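Long-range contact in ribonuclease H (Uncultured organism, PDB 4IBN), which probably cleaves the RNA strand of RNA-DNA hybrids endonucleolytically, leaving 5'-phosphomonoester ends, with magnesium as cofactor: residues A[17-29]-A[152-166]. Residues are numbered along the deposited sequence; the frame is centred on the assembly and turned at random.
Sequences VAVYADESCLGNG and HAQNEYANHLAVTAA
With CG of Y20 turned anti to its carbonyl carbon (chi1 -60°), the phenol ring lies against the first turn of helix 153-166, and Q154 takes the matching first torsion to cover one ring face. CB of Q154 stands 3.6 Å from the ring centroid in a CH-pi contact, and a bend at chi2 carries the amide on over the phenol, its plane 22° from that of the ring. Hydrogen bonds from Q154 NE2 to E43 OE2 and E197 O fix its far end. CE1 of H152 meets CE1 of Y20 at 3.5 Å, the imidazole presenting its edge. It also N-caps the helix, ND1 accepting from N155 N at 3.2 Å, while NE2 bonds to E197.

Small residues let the backbones close in. The methyl of A158 packs 3.6 Å from Y20 O, and A162 CB lies against the backbone of E23 and S24 (E23 CA 3.9 Å), consistent with the 6.6 Å closest approach of the two axes. Between these alanines D22 and N159 run side by side, D22 CB 3.7 Å from N159 N, with carboxylate and amide planes 51° apart. A water lies within hydrogen-bonding distance of A21 O and N155 OD1, though both bonds need not be made. Beyond, L26 straddles the helix surface, CD2 on V163 CG1 (3.7 Å) and CD1 on the methyl of A166.

CB of D22 leaves the strand toward the helix and that of E23 away from it, yet both carboxylates approach D96. With N159 from the helix, these three acids probably make up the DEDN motif, consistent with a magnesium site. The helix thus packs across a central strand and supplies one member of this cluster, as is characteristic of the RNase H fold and its active site.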
loop_
_atom_site.group_PDB
_atom_site.type_symbol
_atom_site.label_atom_id
_atom_site.label_comp_id
_atom_site.label_asym_id
_atom_site.label_seq_id
_atom_site.Cartn_x
_atom_site.Cartn_y
_atom_site.Cartn_z
ATOM N N VAL A 17 7.071 8.573 -6.858
ATOM C CA VAL A 17 6.659 7.258 -7.285
ATOM C C VAL A 17 5.166 7.075 -7.184
ATOM O O VAL A 17 4.533 7.770 -6.468
ATOM C CB VAL A 17 7.305 6.154 -6.461
ATOM C CG1 VAL A 17 8.794 6.075 -6.683
ATOM C CG2 VAL A 17 7.027 6.289 -5.030
ATOM N N ALA A 18 4.650 6.115 -7.939
ATOM C CA ALA A 18 3.271 5.742 -7.827
ATOM C C ALA A 18 3.213 4.325 -7.353
ATOM O O ALA A 18 3.807 3.494 -7.916
ATOM C CB ALA A 18 2.555 5.887 -9.147
ATOM N N VAL A 19 2.459 4.114 -6.285
ATOM C CA VAL A 19 2.374 2.853 -5.615
ATOM C C VAL A 19 0.954 2.315 -5.700
ATOM O O VAL A 19 0.062 3.054 -5.586
ATOM C CB VAL A 19 2.736 3.055 -4.159
ATOM C CG1 VAL A 19 2.416 1.855 -3.373
ATOM C CG2 VAL A 19 4.191 3.412 -4.057
ATOM N N TYR A 20 0.828 1.029 -5.996
ATOM C CA TYR A 20 -0.452 0.392 -6.134
ATOM C C TYR A 20 -0.453 -0.813 -5.234
ATOM O O TYR A 20 0.306 -1.676 -5.430
ATOM C CB TYR A 20 -0.714 -0.049 -7.592
ATOM C CG TYR A 20 -0.704 1.102 -8.554
ATOM C CD1 TYR A 20 -1.832 1.775 -8.825
ATOM C CD2 TYR A 20 0.460 1.514 -9.152
ATOM C CE1 TYR A 20 -1.822 2.829 -9.655
ATOM C CE2 TYR A 20 0.468 2.548 -9.984
ATOM C CZ TYR A 20 -0.684 3.222 -10.227
ATOM O OH TYR A 20 -0.750 4.290 -11.056
ATOM N N ALA A 21 -1.364 -0.832 -4.279
ATOM C CA ALA A 21 -1.360 -1.832 -3.234
ATOM C C ALA A 21 -2.678 -2.577 -3.150
ATOM O O ALA A 21 -3.664 -2.045 -3.500
ATOM C CB ALA A 21 -1.062 -1.182 -1.941
ATOM N N ASP A 22 -2.621 -3.836 -2.732
ATOM C CA ASP A 22 -3.808 -4.642 -2.496
ATOM C C ASP A 22 -3.541 -5.680 -1.445
ATOM O O ASP A 22 -2.464 -5.884 -1.083
ATOM C CB ASP A 22 -4.357 -5.321 -3.742
ATOM C CG ASP A 22 -5.751 -5.874 -3.523
ATOM O OD1 ASP A 22 -6.574 -5.172 -3.053
ATOM O OD2 ASP A 22 -5.998 -7.034 -3.725
ATOM N N GLU A 23 -4.606 -6.265 -0.945
ATOM C CA GLU A 23 -4.485 -7.316 0.040
ATOM C C GLU A 23 -5.513 -8.383 -0.229
ATOM O O GLU A 23 -6.493 -8.106 -0.835
ATOM C CB GLU A 23 -4.678 -6.770 1.433
ATOM C CG GLU A 23 -6.023 -6.133 1.717
ATOM C CD GLU A 23 -6.271 -4.911 0.836
ATOM O OE1 GLU A 23 -5.410 -4.048 0.815
ATOM O OE2 GLU A 23 -7.289 -4.824 0.157
ATOM N N SER A 24 -5.233 -9.597 0.200
ATOM C CA SER A 24 -6.225 -10.606 0.093
ATOM C C SER A 24 -6.026 -11.712 1.116
ATOM O O SER A 24 -4.930 -12.057 1.442
ATOM C CB SER A 24 -6.169 -11.209 -1.278
ATOM O OG SER A 24 -7.252 -12.055 -1.470
ATOM N N CYS A 25 -7.132 -12.286 1.552
ATOM C CA CYS A 25 -7.117 -13.506 2.319
ATOM C C CYS A 25 -7.677 -14.619 1.447
ATOM O O CYS A 25 -8.402 -14.363 0.541
ATOM C CB CYS A 25 -7.996 -13.399 3.532
ATOM S SG CYS A 25 -7.295 -12.433 4.853
ATOM N N LEU A 26 -7.307 -15.842 1.745
ATOM C CA LEU A 26 -7.800 -16.972 1.019
ATOM C C LEU A 26 -8.527 -17.928 1.916
ATOM O O LEU A 26 -8.013 -18.310 2.888
ATOM C CB LEU A 26 -6.657 -17.736 0.407
ATOM C CG LEU A 26 -5.689 -17.069 -0.520
ATOM C CD1 LEU A 26 -4.521 -17.984 -0.654
ATOM C CD2 LEU A 26 -6.342 -16.908 -1.800
ATOM N N GLY A 27 -9.693 -18.351 1.517
ATOM C CA GLY A 27 -10.400 -19.353 2.264
ATOM C C GLY A 27 -11.705 -18.887 2.831
ATOM O O GLY A 27 -12.111 -17.821 2.585
ATOM N N ASN A 28 -12.383 -19.741 3.548
ATOM C CA ASN A 28 -13.662 -19.381 4.139
ATOM C C ASN A 28 -13.761 -19.636 5.630
ATOM O O ASN A 28 -14.798 -19.914 6.119
ATOM C CB ASN A 28 -14.825 -20.041 3.420
ATOM C CG ASN A 28 -14.841 -21.501 3.603
ATOM O OD1 ASN A 28 -13.933 -22.073 4.171
ATOM N ND2 ASN A 28 -15.900 -22.126 3.151
ATOM N N GLY A 29 -12.646 -19.541 6.322
ATOM C CA GLY A 29 -12.632 -19.662 7.749
ATOM C C GLY A 29 -13.093 -18.380 8.395
ATOM O O GLY A 29 -13.198 -17.396 7.740
ATOM N N HIS A 152 -8.686 -2.005 -13.288
ATOM C CA HIS A 152 -7.538 -1.119 -13.145
ATOM C C HIS A 152 -6.339 -2.040 -13.147
ATOM O O HIS A 152 -6.175 -2.766 -12.253
ATOM C CB HIS A 152 -7.646 -0.382 -11.819
ATOM C CG HIS A 152 -6.589 0.646 -11.579
ATOM N ND1 HIS A 152 -5.267 0.338 -11.432
ATOM C CD2 HIS A 152 -6.683 1.981 -11.384
ATOM C CE1 HIS A 152 -4.585 1.441 -11.209
ATOM N NE2 HIS A 152 -5.422 2.450 -11.155
ATOM N N ALA A 153 -5.493 -1.965 -14.169
ATOM C CA ALA A 153 -4.487 -2.969 -14.352
ATOM C C ALA A 153 -3.492 -3.094 -13.235
ATOM O O ALA A 153 -3.222 -4.147 -12.805
ATOM C CB ALA A 153 -3.747 -2.729 -15.631
ATOM N N GLN A 154 -2.949 -1.985 -12.797
ATOM C CA GLN A 154 -1.998 -2.061 -11.726
ATOM C C GLN A 154 -2.598 -2.593 -10.431
ATOM O O GLN A 154 -1.954 -3.241 -9.694
ATOM C CB GLN A 154 -1.314 -0.720 -11.516
ATOM C CG GLN A 154 -0.419 -0.299 -12.633
ATOM C CD GLN A 154 -1.036 0.780 -13.479
ATOM O OE1 GLN A 154 -2.186 0.778 -13.717
ATOM N NE2 GLN A 154 -0.229 1.714 -13.879
ATOM N N ASN A 155 -3.829 -2.214 -10.152
ATOM C CA ASN A 155 -4.512 -2.713 -8.983
ATOM C C ASN A 155 -4.729 -4.206 -9.071
ATOM O O ASN A 155 -4.550 -4.872 -8.132
ATOM C CB ASN A 155 -5.834 -2.026 -8.758
ATOM C CG ASN A 155 -6.685 -2.729 -7.729
ATOM O OD1 ASN A 155 -6.514 -2.510 -6.571
ATOM N ND2 ASN A 155 -7.583 -3.564 -8.174
ATOM N N GLU A 156 -5.119 -4.681 -10.228
ATOM C CA GLU A 156 -5.305 -6.092 -10.429
ATOM C C GLU A 156 -4.020 -6.863 -10.330
ATOM O O GLU A 156 -4.051 -7.964 -9.924
ATOM C CB GLU A 156 -6.145 -6.441 -11.668
ATOM C CG GLU A 156 -7.485 -5.740 -11.718
ATOM C CD GLU A 156 -8.670 -6.601 -12.167
ATOM O OE1 GLU A 156 -8.559 -7.811 -12.124
ATOM O OE2 GLU A 156 -9.685 -6.076 -12.624
ATOM N N TYR A 157 -2.918 -6.272 -10.762
ATOM C CA TYR A 157 -1.635 -6.926 -10.589
ATOM C C TYR A 157 -1.306 -7.053 -9.111
ATOM O O TYR A 157 -0.850 -8.047 -8.639
ATOM C CB TYR A 157 -0.506 -6.211 -11.332
ATOM C CG TYR A 157 0.823 -6.875 -11.119
ATOM C CD1 TYR A 157 1.809 -6.295 -10.382
ATOM C CD2 TYR A 157 1.061 -8.116 -11.614
ATOM C CE1 TYR A 157 2.985 -6.925 -10.150
ATOM C CE2 TYR A 157 2.219 -8.747 -11.397
ATOM C CZ TYR A 157 3.196 -8.158 -10.671
ATOM O OH TYR A 157 4.376 -8.759 -10.448
ATOM N N ALA A 158 -1.564 -5.977 -8.393
ATOM C CA ALA A 158 -1.238 -5.969 -6.985
ATOM C C ALA A 158 -2.030 -7.029 -6.272
ATOM O O ALA A 158 -1.549 -7.626 -5.385
ATOM C CB ALA A 158 -1.493 -4.617 -6.365
ATOM N N ASN A 159 -3.259 -7.206 -6.683
ATOM C CA ASN A 159 -4.068 -8.266 -6.109
ATOM C C ASN A 159 -3.487 -9.624 -6.420
ATOM O O ASN A 159 -3.438 -10.506 -5.596
ATOM C CB ASN A 159 -5.505 -8.205 -6.609
ATOM C CG ASN A 159 -6.385 -9.257 -5.995
ATOM O OD1 ASN A 159 -6.758 -9.158 -4.885
ATOM N ND2 ASN A 159 -6.720 -10.218 -6.743
ATOM N N HIS A 160 -3.013 -9.748 -7.642
ATOM C CA HIS A 160 -2.387 -10.985 -8.034
ATOM C C HIS A 160 -1.185 -11.241 -7.132
ATOM O O HIS A 160 -0.925 -12.339 -6.765
ATOM C CB HIS A 160 -1.925 -10.917 -9.480
ATOM C CG HIS A 160 -0.768 -11.790 -9.793
ATOM N ND1 HIS A 160 -0.910 -13.106 -10.123
ATOM C CD2 HIS A 160 0.546 -11.531 -9.859
ATOM C CE1 HIS A 160 0.270 -13.629 -10.339
ATOM N NE2 HIS A 160 1.169 -12.687 -10.208
ATOM N N LEU A 161 -0.440 -10.206 -6.837
ATOM C CA LEU A 161 0.696 -10.358 -5.975
ATOM C C LEU A 161 0.262 -10.754 -4.550
ATOM O O LEU A 161 0.887 -11.516 -3.918
ATOM C CB LEU A 161 1.541 -9.095 -5.866
ATOM C CG LEU A 161 2.530 -8.617 -6.895
ATOM C CD1 LEU A 161 3.143 -7.337 -6.412
ATOM C CD2 LEU A 161 3.584 -9.627 -7.105
ATOM N N ALA A 162 -0.789 -10.129 -4.067
ATOM C CA ALA A 162 -1.253 -10.407 -2.732
ATOM C C ALA A 162 -1.685 -11.843 -2.594
ATOM O O ALA A 162 -1.419 -12.455 -1.658
ATOM C CB ALA A 162 -2.391 -9.519 -2.387
ATOM N N VAL A 163 -2.408 -12.325 -3.572
ATOM C CA VAL A 163 -2.872 -13.700 -3.562
ATOM C C VAL A 163 -1.736 -14.678 -3.660
ATOM O O VAL A 163 -1.741 -15.675 -3.025
ATOM C CB VAL A 163 -3.934 -13.980 -4.614
ATOM C CG1 VAL A 163 -4.356 -15.432 -4.607
ATOM C CG2 VAL A 163 -5.116 -13.142 -4.379
ATOM N N THR A 164 -0.756 -14.354 -4.476
ATOM C CA THR A 164 0.403 -15.195 -4.592
ATOM C C THR A 164 1.123 -15.265 -3.256
ATOM O O THR A 164 1.587 -16.258 -2.857
ATOM C CB THR A 164 1.383 -14.619 -5.640
ATOM O OG1 THR A 164 0.799 -14.659 -6.929
ATOM C CG2 THR A 164 2.625 -15.383 -5.659
ATOM N N ALA A 165 1.229 -14.127 -2.600
ATOM C CA ALA A 165 1.875 -14.082 -1.310
ATOM C C ALA A 165 1.127 -14.936 -0.281
ATOM O O ALA A 165 1.712 -15.668 0.447
ATOM C CB ALA A 165 1.999 -12.671 -0.835
ATOM N N ALA A 166 -0.182 -14.842 -0.273
ATOM C CA ALA A 166 -0.969 -15.592 0.657
ATOM C C ALA A 166 -0.841 -17.087 0.404
ATOM O O ALA A 166 -0.775 -17.866 1.290
ATOM C CB ALA A 166 -2.346 -15.216 0.537
HETATM O O HOH W 1 -4.163 -0.801 -6.049
#